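3',5'-cyclic-nucleotide phosphodiesterase 1 (Saccharomyces cerevisiae S288C, PDB 4OJX) belongs to the class-II cyclic-nucleotide phosphodiesterases of the metallo-hydrolase/oxidoreductase clan, carrying two zinc ions at the edge of a pair of packed beta-sheets. Local coordinates at residues 323-328 and 359-364; 240-245 and 276-281; 6-11 and 21-26. One frame throughout, in Å; residues are numbered along the deposited sequence.

Contact 1. Residues 323-328 and 359-364; sequences IVTHVK and SIALEG. With ZN (zinc ion), chain E; 5GP (guanosine-5'-monophosphate), chain C.
Val324 is bonded through its backbone to both Ser359 and Ala361, and these three residues carry most of the contact. Val324 N donates to Ser359 O at 2.7 Å, almost straight at the hydrogen (172°). Ala361 N in turn gives its proton to Val324 O at 2.8 Å, coming in somewhat out of the carbonyl plane. Above this ladder Val324 keeps CG1 anti to its N (chi1 178°), with CG2 beside that N and over Ser359 O, and CD1 of Ile360 slants across to lie 3.8 Å from Val324 CB. Leu344 of helix 336-350 closes over Val324 on this face. Ile323 and Ser359 turn to the other face, and Ala361, just past the strand end, points its CB in toward strand 321-325, where Ile323 CG2 rests on it at 3.7 Å. The other branch of the same isoleucine, CG1, bends so that CD1 comes 4.0 Å from Ser359 CB, while Ser359 OG is taken up by the backbone N of Asp81.

The pairing is that of a beta-alpha-beta unit: strand 321-325, helix 336-350 and strand 357-360, the last being the outermost strand at this end of a seven-stranded mixed sheet. Where strand 321-325 runs out, the chain reaches the metal site. His326 NE2 binds a zinc ion at 2.1 Å, alongside Asp132, His133 and Asp244, with O3P of guanosine-5'-monophosphate in the plane of the imidazole at its edge. On the far side of the ring ND1 is hydrogen-bonded to Ser281 OG, which fixes the rotation of the ring. Lys328 runs extended until a last bend (chi4 -65°) brings NZ to O3' of the nucleotide at 2.7 Å and to its O1P at 2.8 Å; Gly13 O is a third partner of this ammonium.

Contact 2. Residues 240-245 and 276-281; sequences IVCGDV and ILVECS. With ZN (zinc ion), chain D; ZN (zinc ion), chain E; 5GP (guanosine-5'-monophosphate), chain C.
Ile240 CG2 packs at an angle against the end of Ile276, 3.9 Å from its CD1, and Phe260 of helix 256-267 touches Ile240 on the same face. Next along, Cys242 swings SG back beside its own N (chi1 -55°), where it meets Val278 CB at 3.8 Å. The parallel backbones beneath are tied by Leu277 N to Ile240 O and by Cys242 N to Leu277 O. Past Cys242 the strands part, and a water takes over, accepting from Glu279 N and bonded to Gly243 O. The carboxylate of Glu279 then spans the gap: its OE1 receives Val245 N at 3.0 Å from above the carboxylate plane; His294 ND1 is a second hydrogen-bond partner of OE1. Its OE2 is gripped by Ser281 N and by Ser281 OG (2.7 Å), both from one face, and by Leu295 N, so this buried acid is held at both oxygens. At the outer edge Asp244 OD2 bridges the two zinc ions, 2.1 Å from the one that His326 also binds and 2.2 Å from the other; phosphate O3P of guanosine-5'-monophosphate binds the first and O2P the second. Such a metal-bridging aspartate, in the loop after a strand, is consistent with metallo-beta-lactamase-fold relatives such as glyoxalase II and RNase Z.

Contact 3. Residues 6-11 and 21-26; sequences ITILGA and QCFILK
Leu9 lays its CD1 obliquely over Ile24, 3.6 Å from CG1, and the same methyl touches Cys22 SG. On this face Thr7 and Ile24 stand side by side, their CB atoms 3.8 Å apart. They form a hydrogen-bonded antiparallel pair: Thr7 N to Ile24 O at 2.8 Å and Ile24 N to Thr7 O at 2.9 Å, both donors lying in the carbonyl planes. On the other face Ile6 CG1 runs beside Leu25 CD2 at 3.7 Å, and Ile8 CG2 comes to the edge of the Phe23 ring, a looser touch at CE1.

At Leu9 the chain turns a corner and the register slips by one. Cys22 O now serves two amides, Gly10 N at 3.1 Å on a lone pair and, weakly, Leu9 N. Cys22 N answers to Gly10 O, tilted out of the carbonyl plane. A water at Thr7 OG1 (2.7 Å) also gives a weak bond to Ile24 O.

The next shell sets these groups in place. Met50 and Leu47 of helix 44-53 cover Leu9, and Met50 reaches Thr7 as well. Across the sandwich Val241 and Ile239 of the other sheet meet Phe23 and Leu25. Near the metal site Gln21 NE2 is tied to Asp39 OD2 and Cys242 O, while Ala11 N is held by Glu363 OE2. Leu9 and Gly10 facing Cys22 make a classic beta bulge, set in antiparallel strands whose sheet is packed between a helix and a second sheet, as in the alpha-beta/beta-alpha sandwich of metallo-beta-lactamases.

Contact 3 comes first along the chain, contact 2 follows and contact 1 closes last. Contacts 1 and 2 have centres about 10 Å apart and belong to one seven-stranded sheet, where strands 273-279 and 321-325 are neighbours; each is the parallel pair of a beta-alpha-beta unit, and in each the loop just after the first strand supplies a zinc ligand, Asp244 or His326. Contact 3 sits in the other sheet, its centre about 10 Å from that of contact 1 and about 12 Å from that of contact 2. Phe23 of contact 3 also packs against Leu277 of contact 2 and Thr325 of contact 1, so the core of the sandwich reaches all three contacts and runs out toward the metals at one edge.

Contact 1. Residues 323-328 and 359-364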
loop_
_atom_site.group_PDB
_atom_site.type_symbol
_atom_site.label_atom_id
_atom_site.label_comp_id
_atom_site.label_asym_id
_atom_site.label_seq_id
_atom_site.Cartn_x
_atom_site.Cartn_y
_atom_site.Cartn_z
ATOM N N ILE A 323 4.348 -23.124 -4.935
ATOM C CA ILE A 323 4.672 -21.998 -4.064
ATOM C C ILE A 323 3.365 -21.268 -3.803
ATOM O O ILE A 323 2.775 -20.688 -4.717
ATOM C CB ILE A 323 5.694 -21.048 -4.729
ATOM C CG1 ILE A 323 6.946 -21.801 -5.226
ATOM C CG2 ILE A 323 6.038 -19.893 -3.796
ATOM C CD1 ILE A 323 7.706 -22.557 -4.161
ATOM N N VAL A 324 2.886 -21.354 -2.564
ATOM C CA VAL A 324 1.562 -20.862 -2.207
ATOM C C VAL A 324 1.627 -19.385 -1.862
ATOM O O VAL A 324 2.420 -18.969 -1.021
ATOM C CB VAL A 324 1.012 -21.655 -1.020
ATOM C CG1 VAL A 324 -0.347 -21.134 -0.580
ATOM C CG2 VAL A 324 0.926 -23.130 -1.383
ATOM N N THR A 325 0.771 -18.604 -2.513
ATOM C CA THR A 325 0.768 -17.154 -2.394
ATOM C C THR A 325 -0.557 -16.644 -1.834
ATOM O O THR A 325 -1.514 -17.392 -1.681
ATOM C CB THR A 325 0.981 -16.523 -3.779
ATOM O OG1 THR A 325 -0.134 -16.867 -4.606
ATOM C CG2 THR A 325 2.261 -17.042 -4.417
ATOM N N HIS A 326 -0.594 -15.349 -1.525
ATOM C CA HIS A 326 -1.846 -14.632 -1.274
ATOM C C HIS A 326 -2.611 -15.168 -0.091
ATOM O O HIS A 326 -3.836 -15.118 -0.060
ATOM C CB HIS A 326 -2.700 -14.649 -2.551
ATOM C CG HIS A 326 -3.710 -13.530 -2.651
ATOM N ND1 HIS A 326 -4.947 -13.612 -2.121
ATOM C CD2 HIS A 326 -3.654 -12.311 -3.319
ATOM C CE1 HIS A 326 -5.632 -12.496 -2.402
ATOM N NE2 HIS A 326 -4.842 -11.700 -3.131
ATOM N N VAL A 327 -1.901 -15.672 0.913
ATOM C CA VAL A 327 -2.588 -16.122 2.114
ATOM C C VAL A 327 -3.112 -14.898 2.875
ATOM O O VAL A 327 -2.394 -13.920 3.076
ATOM C CB VAL A 327 -1.698 -16.999 3.017
ATOM C CG1 VAL A 327 -2.435 -17.363 4.299
ATOM C CG2 VAL A 327 -1.262 -18.248 2.262
ATOM N N LYS A 328 -4.378 -14.950 3.261
ATOM C CA LYS A 328 -4.989 -13.845 3.984
ATOM C C LYS A 328 -4.706 -13.910 5.483
ATOM O O LYS A 328 -4.569 -15.000 6.057
ATOM C CB LYS A 328 -6.492 -13.846 3.726
ATOM C CG LYS A 328 -6.819 -13.370 2.320
ATOM C CD LYS A 328 -8.309 -13.363 2.037
ATOM C CE LYS A 328 -8.611 -12.879 0.626
ATOM N NZ LYS A 328 -8.244 -11.449 0.378
ATOM N N SER A 359 5.530 -25.124 -0.621
ATOM C CA SER A 359 6.123 -24.094 0.223
ATOM C C SER A 359 5.217 -22.878 0.200
ATOM O O SER A 359 4.526 -22.636 -0.789
ATOM C CB SER A 359 7.497 -23.662 -0.319
ATOM O OG SER A 359 8.410 -24.741 -0.384
ATOM N N ILE A 360 5.237 -22.100 1.278
ATOM C CA ILE A 360 4.583 -20.790 1.296
ATOM C C ILE A 360 5.569 -19.758 0.767
ATOM O O ILE A 360 6.740 -19.762 1.158
ATOM C CB ILE A 360 4.144 -20.391 2.724
ATOM C CG1 ILE A 360 3.250 -21.471 3.358
ATOM C CG2 ILE A 360 3.484 -19.017 2.731
ATOM C CD1 ILE A 360 1.943 -21.779 2.647
ATOM N N ALA A 361 5.096 -18.870 -0.115
ATOM C CA ALA A 361 5.889 -17.729 -0.567
ATOM C C ALA A 361 6.151 -16.780 0.583
ATOM O O ALA A 361 5.214 -16.353 1.259
ATOM C CB ALA A 361 5.177 -16.981 -1.677
ATOM N N LEU A 362 7.428 -16.438 0.775
ATOM C CA LEU A 362 7.844 -15.551 1.858
ATOM C C LEU A 362 8.472 -14.273 1.332
ATOM O O LEU A 362 9.499 -14.305 0.649
ATOM C CB LEU A 362 8.830 -16.264 2.789
ATOM C CG LEU A 362 8.320 -17.487 3.556
ATOM C CD1 LEU A 362 9.472 -18.154 4.296
ATOM C CD2 LEU A 362 7.183 -17.118 4.500
ATOM N N GLU A 363 7.865 -13.143 1.683
ATOM C CA GLU A 363 8.374 -11.840 1.284
ATOM C C GLU A 363 9.817 -11.694 1.716
ATOM O O GLU A 363 10.229 -12.242 2.751
ATOM C CB GLU A 363 7.559 -10.733 1.952
ATOM C CG GLU A 363 6.122 -10.651 1.511
ATOM C CD GLU A 363 5.164 -11.583 2.237
ATOM O OE1 GLU A 363 5.545 -12.477 3.073
ATOM O OE2 GLU A 363 3.972 -11.383 1.939
ATOM N N GLY A 364 10.587 -10.945 0.935
ATOM C CA GLY A 364 11.960 -10.658 1.311
ATOM C C GLY A 364 12.927 -11.777 0.996
ATOM O O GLY A 364 14.039 -11.781 1.507
HETATM ZN ZN ZN E . -5.650 -10.241 -4.399
HETATM P P 5GP C . -8.926 -10.154 -3.046
HETATM O O1P 5GP C . -9.558 -10.980 -2.007
HETATM O O2P 5GP C . -9.426 -10.441 -4.438
HETATM O O3P 5GP C . -7.427 -10.189 -2.919
HETATM O "O5'" 5GP C . -9.426 -8.707 -2.658
HETATM C "C5'" 5GP C . -10.874 -8.458 -2.645
HETATM C "C4'" 5GP C . -11.584 -8.624 -1.261
HETATM O "O4'" 5GP C . -13.004 -8.355 -1.405
HETATM C "C3'" 5GP C . -11.517 -10.066 -0.751
HETATM O "O3'" 5GP C . -10.645 -10.121 0.380
HETATM C "C2'" 5GP C . -12.920 -10.491 -0.339
HETATM O "O2'" 5GP C . -12.943 -10.851 1.062
HETATM C "C1'" 5GP C . -13.774 -9.253 -0.548
HETATM N N9 5GP C . -15.090 -9.605 -1.188
HETATM C C8 5GP C . -15.240 -9.849 -2.490
HETATM N N7 5GP C . -16.519 -10.114 -2.724
HETATM C C5 5GP C . -17.172 -10.044 -1.568
HETATM C C6 5GP C . -18.464 -10.231 -1.278
HETATM O O6 5GP C . -19.278 -10.523 -2.155
HETATM N N1 5GP C . -18.911 -10.096 0.040
HETATM C C2 5GP C . -17.974 -9.764 1.021
HETATM N N2 5GP C . -18.376 -9.635 2.281
HETATM N N3 5GP C . -16.685 -9.587 0.675
HETATM C C4 5GP C . -16.288 -9.726 -0.609
HETATM O O HOH W 1 -7.125 -9.114 -5.180
#

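Contact 2. Residues 240-245 and 276-281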
loop_
_atom_site.group_PDB
_atom_site.type_symbol
_atom_site.label_atom_id
_atom_site.label_comp_id
_atom_site.label_asym_id
_atom_site.label_seq_id
_atom_site.Cartn_x
_atom_site.Cartn_y
_atom_site.Cartn_z
ATOM N N ILE A 240 4.935 -20.908 -13.777
ATOM C CA ILE A 240 3.578 -20.387 -13.868
ATOM C C ILE A 240 3.366 -19.451 -12.681
ATOM O O ILE A 240 3.624 -19.830 -11.543
ATOM C CB ILE A 240 2.537 -21.524 -13.837
ATOM C CG1 ILE A 240 2.733 -22.467 -15.031
ATOM C CG2 ILE A 240 1.111 -20.971 -13.775
ATOM C CD1 ILE A 240 1.978 -23.784 -14.901
ATOM N N VAL A 241 2.926 -18.228 -12.966
ATOM C CA VAL A 241 2.709 -17.222 -11.926
ATOM C C VAL A 241 1.259 -16.770 -12.040
ATOM O O VAL A 241 0.847 -16.228 -13.070
ATOM C CB VAL A 241 3.695 -16.028 -12.026
ATOM C CG1 VAL A 241 3.538 -15.144 -10.802
ATOM C CG2 VAL A 241 5.140 -16.509 -12.130
ATOM N N CYS A 242 0.497 -16.983 -10.975
ATOM C CA CYS A 242 -0.961 -16.871 -11.044
ATOM C C CYS A 242 -1.520 -15.634 -10.365
ATOM O O CYS A 242 -1.047 -15.197 -9.307
ATOM C CB CYS A 242 -1.617 -18.089 -10.388
ATOM S SG CYS A 242 -1.095 -19.685 -11.038
ATOM N N GLY A 243 -2.576 -15.104 -10.965
ATOM C CA GLY A 243 -3.433 -14.160 -10.268
ATOM C C GLY A 243 -4.462 -14.891 -9.425
ATOM O O GLY A 243 -4.600 -16.116 -9.524
ATOM N N ASP A 244 -5.197 -14.126 -8.615
ATOM C CA ASP A 244 -6.248 -14.651 -7.730
ATOM C C ASP A 244 -7.204 -15.494 -8.590
ATOM O O ASP A 244 -7.470 -15.154 -9.755
ATOM C CB ASP A 244 -7.077 -13.522 -7.048
ATOM C CG ASP A 244 -6.246 -12.512 -6.196
ATOM O OD1 ASP A 244 -5.001 -12.800 -6.129
ATOM O OD2 ASP A 244 -6.860 -11.438 -5.668
ATOM N N VAL A 245 -7.739 -16.563 -8.021
ATOM C CA VAL A 245 -8.513 -17.512 -8.819
ATOM C C VAL A 245 -9.435 -18.336 -7.937
ATOM O O VAL A 245 -9.135 -18.600 -6.767
ATOM C CB VAL A 245 -7.565 -18.424 -9.650
ATOM C CG1 VAL A 245 -6.684 -19.282 -8.741
ATOM C CG2 VAL A 245 -8.341 -19.297 -10.637
ATOM N N ILE A 276 5.049 -23.452 -9.752
ATOM C CA ILE A 276 3.789 -22.730 -9.900
ATOM C C ILE A 276 3.569 -21.896 -8.651
ATOM O O ILE A 276 3.600 -22.431 -7.540
ATOM C CB ILE A 276 2.575 -23.652 -10.205
ATOM C CG1 ILE A 276 1.285 -22.824 -10.295
ATOM C CG2 ILE A 276 2.475 -24.806 -9.225
ATOM C CD1 ILE A 276 0.119 -23.532 -10.941
ATOM N N LEU A 277 3.383 -20.591 -8.852
ATOM C CA LEU A 277 3.063 -19.662 -7.772
ATOM C C LEU A 277 1.572 -19.421 -7.833
ATOM O O LEU A 277 1.082 -18.764 -8.747
ATOM C CB LEU A 277 3.822 -18.345 -7.926
ATOM C CG LEU A 277 5.238 -18.267 -7.350
ATOM C CD1 LEU A 277 6.174 -19.249 -8.035
ATOM C CD2 LEU A 277 5.798 -16.847 -7.460
ATOM N N VAL A 278 0.848 -19.980 -6.872
ATOM C CA VAL A 278 -0.604 -19.998 -6.946
ATOM C C VAL A 278 -1.178 -19.765 -5.557
ATOM O O VAL A 278 -0.621 -20.220 -4.556
ATOM C CB VAL A 278 -1.134 -21.322 -7.571
ATOM C CG1 VAL A 278 -0.683 -22.535 -6.764
ATOM C CG2 VAL A 278 -2.649 -21.284 -7.739
ATOM N N GLU A 279 -2.309 -19.074 -5.494
ATOM C CA GLU A 279 -2.881 -18.732 -4.208
ATOM C C GLU A 279 -3.463 -19.917 -3.450
ATOM O O GLU A 279 -3.945 -20.896 -4.032
ATOM C CB GLU A 279 -3.975 -17.680 -4.355
ATOM C CG GLU A 279 -5.257 -18.153 -5.034
ATOM C CD GLU A 279 -6.470 -17.458 -4.463
ATOM O OE1 GLU A 279 -6.985 -16.533 -5.120
ATOM O OE2 GLU A 279 -6.890 -17.826 -3.342
ATOM N N CYS A 280 -3.452 -19.785 -2.132
ATOM C CA CYS A 280 -4.429 -20.468 -1.308
ATOM C C CYS A 280 -4.805 -19.468 -0.229
ATOM O O CYS A 280 -4.198 -19.441 0.843
ATOM C CB CYS A 280 -3.880 -21.767 -0.723
ATOM S SG CYS A 280 -5.191 -22.814 -0.050
ATOM N N SER A 281 -5.777 -18.609 -0.527
ATOM C CA SER A 281 -6.074 -17.481 0.360
ATOM C C SER A 281 -6.543 -17.899 1.738
ATOM O O SER A 281 -6.250 -17.220 2.718
ATOM C CB SER A 281 -7.138 -16.569 -0.248
ATOM O OG SER A 281 -6.674 -15.899 -1.403
HETATM ZN ZN ZN D . -8.443 -10.029 -6.378
HETATM ZN ZN ZN E . -5.650 -10.241 -4.399
HETATM P P 5GP C . -8.926 -10.154 -3.046
HETATM O O1P 5GP C . -9.558 -10.980 -2.007
HETATM O O2P 5GP C . -9.426 -10.441 -4.438
HETATM O O3P 5GP C . -7.427 -10.189 -2.919
HETATM O "O5'" 5GP C . -9.426 -8.707 -2.658
HETATM C "C5'" 5GP C . -10.874 -8.458 -2.645
HETATM C "C4'" 5GP C . -11.584 -8.624 -1.261
HETATM O "O4'" 5GP C . -13.004 -8.355 -1.405
HETATM C "C3'" 5GP C . -11.517 -10.066 -0.751
HETATM O "O3'" 5GP C . -10.645 -10.121 0.380
HETATM C "C2'" 5GP C . -12.920 -10.491 -0.339
HETATM O "O2'" 5GP C . -12.943 -10.851 1.062
HETATM C "C1'" 5GP C . -13.774 -9.253 -0.548
HETATM N N9 5GP C . -15.090 -9.605 -1.188
HETATM C C8 5GP C . -15.240 -9.849 -2.490
HETATM N N7 5GP C . -16.519 -10.114 -2.724
HETATM C C5 5GP C . -17.172 -10.044 -1.568
HETATM C C6 5GP C . -18.464 -10.231 -1.278
HETATM O O6 5GP C . -19.278 -10.523 -2.155
HETATM N N1 5GP C . -18.911 -10.096 0.040
HETATM C C2 5GP C . -17.974 -9.764 1.021
HETATM N N2 5GP C . -18.376 -9.635 2.281
HETATM N N3 5GP C . -16.685 -9.587 0.675
HETATM C C4 5GP C . -16.288 -9.726 -0.609
HETATM O O HOH W 2 0.441 -16.270 -7.230
HETATM O O HOH W 3 -3.011 -17.221 -7.496
HETATM O O HOH W 1 -7.125 -9.114 -5.180
#

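Contact 3. Residues 6-11 and 21-26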
loop_
_atom_site.group_PDB
_atom_site.type_symbol
_atom_site.label_atom_id
_atom_site.label_comp_id
_atom_site.label_asym_id
_atom_site.label_seq_id
_atom_site.Cartn_x
_atom_site.Cartn_y
_atom_site.Cartn_z
ATOM N N ILE A 6 13.243 -15.704 -8.666
ATOM C CA ILE A 6 11.976 -15.056 -8.346
ATOM C C ILE A 6 12.119 -14.347 -7.009
ATOM O O ILE A 6 12.311 -15.007 -5.981
ATOM C CB ILE A 6 10.815 -16.068 -8.250
ATOM C CG1 ILE A 6 10.695 -16.915 -9.524
ATOM C CG2 ILE A 6 9.507 -15.343 -7.946
ATOM C CD1 ILE A 6 9.560 -17.924 -9.475
ATOM N N THR A 7 12.035 -13.018 -7.016
ATOM C CA THR A 7 12.073 -12.243 -5.784
ATOM C C THR A 7 10.648 -12.030 -5.298
ATOM O O THR A 7 9.818 -11.470 -6.012
ATOM C CB THR A 7 12.721 -10.866 -5.993
ATOM O OG1 THR A 7 13.947 -10.997 -6.718
ATOM C CG2 THR A 7 12.994 -10.194 -4.653
ATOM N N ILE A 8 10.354 -12.495 -4.091
ATOM C CA ILE A 8 9.016 -12.336 -3.530
ATOM C C ILE A 8 8.948 -10.988 -2.826
ATOM O O ILE A 8 9.437 -10.846 -1.713
ATOM C CB ILE A 8 8.669 -13.481 -2.555
ATOM C CG1 ILE A 8 8.940 -14.837 -3.223
ATOM C CG2 ILE A 8 7.231 -13.329 -2.062
ATOM C CD1 ILE A 8 8.806 -16.039 -2.326
ATOM N N LEU A 9 8.377 -9.988 -3.487
ATOM C CA LEU A 9 8.200 -8.689 -2.842
ATOM C C LEU A 9 6.987 -8.675 -1.947
ATOM O O LEU A 9 7.012 -8.086 -0.871
ATOM C CB LEU A 9 8.131 -7.544 -3.851
ATOM C CG LEU A 9 9.413 -7.279 -4.641
ATOM C CD1 LEU A 9 9.253 -5.998 -5.442
ATOM C CD2 LEU A 9 10.662 -7.217 -3.768
ATOM N N GLY A 10 5.923 -9.330 -2.387
ATOM C CA GLY A 10 4.690 -9.368 -1.619
ATOM C C GLY A 10 3.932 -10.636 -1.887
ATOM O O GLY A 10 3.766 -11.037 -3.042
ATOM N N ALA A 11 3.478 -11.280 -0.819
ATOM C CA ALA A 11 2.671 -12.482 -0.946
ATOM C C ALA A 11 1.462 -12.455 -0.014
ATOM O O ALA A 11 0.837 -13.473 0.206
ATOM C CB ALA A 11 3.522 -13.719 -0.692
ATOM N N GLN A 21 0.477 -8.586 -3.400
ATOM C CA GLN A 21 1.110 -9.441 -4.404
ATOM C C GLN A 21 2.027 -8.727 -5.392
ATOM O O GLN A 21 1.595 -7.851 -6.151
ATOM C CB GLN A 21 0.038 -10.218 -5.172
ATOM C CG GLN A 21 0.635 -11.184 -6.178
ATOM C CD GLN A 21 -0.258 -12.375 -6.436
ATOM O OE1 GLN A 21 -0.611 -13.108 -5.515
ATOM N NE2 GLN A 21 -0.600 -12.597 -7.700
ATOM N N CYS A 22 3.287 -9.163 -5.427
ATOM C CA CYS A 22 4.245 -8.749 -6.455
ATOM C C CYS A 22 5.446 -9.673 -6.443
ATOM O O CYS A 22 6.049 -9.885 -5.384
ATOM C CB CYS A 22 4.712 -7.307 -6.237
ATOM S SG CYS A 22 5.894 -6.756 -7.491
ATOM N N PHE A 23 5.794 -10.208 -7.615
ATOM C CA PHE A 23 6.965 -11.070 -7.763
ATOM C C PHE A 23 7.860 -10.491 -8.842
ATOM O O PHE A 23 7.375 -10.137 -9.919
ATOM C CB PHE A 23 6.523 -12.486 -8.144
ATOM C CG PHE A 23 5.357 -12.985 -7.339
ATOM C CD1 PHE A 23 5.467 -13.195 -5.969
ATOM C CD2 PHE A 23 4.134 -13.217 -7.951
ATOM C CE1 PHE A 23 4.380 -13.635 -5.230
ATOM C CE2 PHE A 23 3.048 -13.674 -7.218
ATOM C CZ PHE A 23 3.169 -13.878 -5.854
ATOM N N ILE A 24 9.157 -10.404 -8.573
ATOM C CA ILE A 24 10.114 -9.962 -9.573
ATOM C C ILE A 24 10.769 -11.185 -10.197
ATOM O O ILE A 24 11.126 -12.130 -9.489
ATOM C CB ILE A 24 11.201 -9.065 -8.934
ATOM C CG1 ILE A 24 10.586 -7.841 -8.262
ATOM C CG2 ILE A 24 12.303 -8.713 -9.934
ATOM C CD1 ILE A 24 9.817 -6.961 -9.203
ATOM N N LEU A 25 10.934 -11.165 -11.517
ATOM C CA LEU A 25 11.571 -12.268 -12.238
ATOM C C LEU A 25 12.785 -11.789 -13.006
ATOM O O LEU A 25 12.770 -10.706 -13.597
ATOM C CB LEU A 25 10.606 -12.867 -13.258
ATOM C CG LEU A 25 9.190 -13.234 -12.823
ATOM C CD1 LEU A 25 8.400 -13.779 -14.004
ATOM C CD2 LEU A 25 9.232 -14.246 -11.696
ATOM N N LYS A 26 13.813 -12.637 -13.035
ATOM C CA LYS A 26 14.953 -12.447 -13.933
ATOM C C LYS A 26 15.598 -13.798 -14.208
ATOM O O LYS A 26 15.393 -14.757 -13.460
ATOM C CB LYS A 26 15.978 -11.459 -13.351
ATOM C CG LYS A 26 16.665 -11.953 -12.087
ATOM C CD LYS A 26 17.750 -10.989 -11.601
ATOM C CE LYS A 26 19.056 -11.050 -12.402
ATOM N NZ LYS A 26 19.747 -12.364 -12.295
HETATM O O HOH W 4 14.171 -11.811 -9.318
#